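Local structure of HMG box-containing protein 1 (Homo sapiens, 3QVE) at residues A[52-56]-A[57-61]. The protein represses transcription by binding the promoters of target genes, and acts in control of the cell cycle and of the Wnt pathway. Numbering follows the deposited sequence.
Sequences KGYGS and DGLKL
Tyr54 turns its CG anti to the backbone N (chi1 -176°), while Leu59 swings CG to the side opposite its carbonyl carbon (chi1 -71°). These torsions bring the two side chains together at about a right angle. They meet across a pair of overlapping beta turns that leads into strand 59-69 of the AXH domain. The turn from Gly53 to Ser56 is type II. The turn from Gly55 to Gly58 is type I and reuses the Gly55-Ser56 link.

The first turn is closed by Ser56 N, which donates to Gly53 O at 3.1 Å. Gly55 fills its third position with positive phi, where glycine is favoured. The second turn is closed by Gly58 N, which donates to Gly55 O at 2.9 Å. The bond is fairly straight (154° at the hydrogen), but the donor sits above the carbonyl plane. Gly55 O also accepts from His10 NE2, so two donors hold the carbonyl oxygen of this buried glycine. Ser56 and Asp57 occupy the corners of the second turn, and both are exposed. Gly58 then takes backbone angles that suit glycine, and the chain passes into the strand.

Tyr54 and Leu59 are both buried, and their contact is apolar. The Tyr54 ring also packs edge-to-face with Phe20, and its OH is hydrogen-bonded to Gly87 O, which probably limits its rotation. Leu59 also touches Phe79 of the neighbouring strand 72-80. Leu59 CD2 does the touching at the turns: it lies 4.0 Å from Gly55 CA and, approaching the ring obliquely, 3.8 Å from Tyr54 CE2.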
loop_
_atom_site.group_PDB
_atom_site.type_symbol
_atom_site.label_atom_id
_atom_site.label_comp_id
_atom_site.label_asym_id
_atom_site.label_seq_id
_atom_site.Cartn_x
_atom_site.Cartn_y
_atom_site.Cartn_z
ATOM N N LYS A 52 -12.472 -9.560 0.819
ATOM C CA LYS A 52 -13.048 -8.985 -0.392
ATOM C C LYS A 52 -13.535 -7.575 -0.071
ATOM O O LYS A 52 -14.286 -7.384 0.898
ATOM C CB LYS A 52 -14.222 -9.819 -0.931
ATOM C CG LYS A 52 -14.929 -9.175 -2.148
ATOM C CD LYS A 52 -16.211 -9.907 -2.570
ATOM C CE LYS A 52 -16.885 -9.196 -3.745
ATOM N NZ LYS A 52 -18.271 -9.684 -3.993
ATOM N N GLY A 53 -13.103 -6.595 -0.873
ATOM C CA GLY A 53 -13.580 -5.236 -0.712
ATOM C C GLY A 53 -12.801 -4.463 0.345
ATOM O O GLY A 53 -13.097 -3.286 0.562
ATOM N N TYR A 54 -11.814 -5.086 0.997
ATOM C CA TYR A 54 -11.041 -4.383 2.015
ATOM C C TYR A 54 -10.356 -3.167 1.403
ATOM O O TYR A 54 -9.645 -3.276 0.424
ATOM C CB TYR A 54 -9.988 -5.266 2.650
ATOM C CG TYR A 54 -9.249 -4.573 3.784
ATOM C CD1 TYR A 54 -9.652 -4.731 5.124
ATOM C CD2 TYR A 54 -8.127 -3.792 3.523
ATOM C CE1 TYR A 54 -8.940 -4.095 6.153
ATOM C CE2 TYR A 54 -7.418 -3.144 4.528
ATOM C CZ TYR A 54 -7.832 -3.303 5.846
ATOM O OH TYR A 54 -7.132 -2.627 6.815
ATOM N N GLY A 55 -10.602 -2.006 1.997
ATOM C CA GLY A 55 -9.993 -0.773 1.570
ATOM C C GLY A 55 -10.486 -0.215 0.253
ATOM O O GLY A 55 -9.766 0.553 -0.394
ATOM N N SER A 56 -11.683 -0.599 -0.160
ATOM C CA SER A 56 -12.205 -0.194 -1.464
ATOM C C SER A 56 -12.449 1.335 -1.594
ATOM O O SER A 56 -12.547 1.846 -2.677
ATOM C CB SER A 56 -13.528 -0.938 -1.756
ATOM O OG SER A 56 -14.464 -0.630 -0.752
ATOM N N ASP A 57 -12.615 2.027 -0.482
ATOM C CA ASP A 57 -12.709 3.464 -0.465
ATOM C C ASP A 57 -11.349 4.145 -0.275
ATOM O O ASP A 57 -11.306 5.339 -0.073
ATOM C CB ASP A 57 -13.613 3.934 0.681
ATOM C CG ASP A 57 -15.047 3.520 0.502
ATOM O OD1 ASP A 57 -15.598 3.847 -0.560
ATOM O OD2 ASP A 57 -15.613 2.890 1.420
ATOM N N GLY A 58 -10.257 3.394 -0.290
ATOM C CA GLY A 58 -8.955 3.962 -0.002
ATOM C C GLY A 58 -8.429 3.572 1.353
ATOM O O GLY A 58 -9.180 3.131 2.239
ATOM N N LEU A 59 -7.114 3.727 1.497
ATOM C CA LEU A 59 -6.409 3.412 2.743
ATOM C C LEU A 59 -5.722 4.691 3.247
ATOM O O LEU A 59 -4.867 5.247 2.568
ATOM C CB LEU A 59 -5.373 2.315 2.484
ATOM C CG LEU A 59 -5.973 0.916 2.219
ATOM C CD1 LEU A 59 -4.874 -0.024 1.746
ATOM C CD2 LEU A 59 -6.672 0.373 3.449
ATOM N N LYS A 60 -6.164 5.176 4.400
ATOM C CA LYS A 60 -5.618 6.377 4.969
ATOM C C LYS A 60 -4.349 6.049 5.752
ATOM O O LYS A 60 -4.371 5.250 6.663
ATOM C CB LYS A 60 -6.648 7.027 5.868
ATOM C CG LYS A 60 -6.238 8.386 6.455
ATOM C CD LYS A 60 -7.402 8.888 7.348
ATOM C CE LYS A 60 -7.104 10.207 7.990
ATOM N NZ LYS A 60 -8.265 10.719 8.765
ATOM N N LEU A 61 -3.240 6.667 5.387
ATOM C CA LEU A 61 -1.978 6.442 6.106
ATOM C C LEU A 61 -2.034 7.090 7.455
ATOM O O LEU A 61 -2.345 8.282 7.553
ATOM C CB LEU A 61 -0.816 7.050 5.314
ATOM C CG LEU A 61 0.587 6.943 5.910
ATOM C CD1 LEU A 61 0.995 5.477 5.907
ATOM C CD2 LEU A 61 1.557 7.815 5.104
#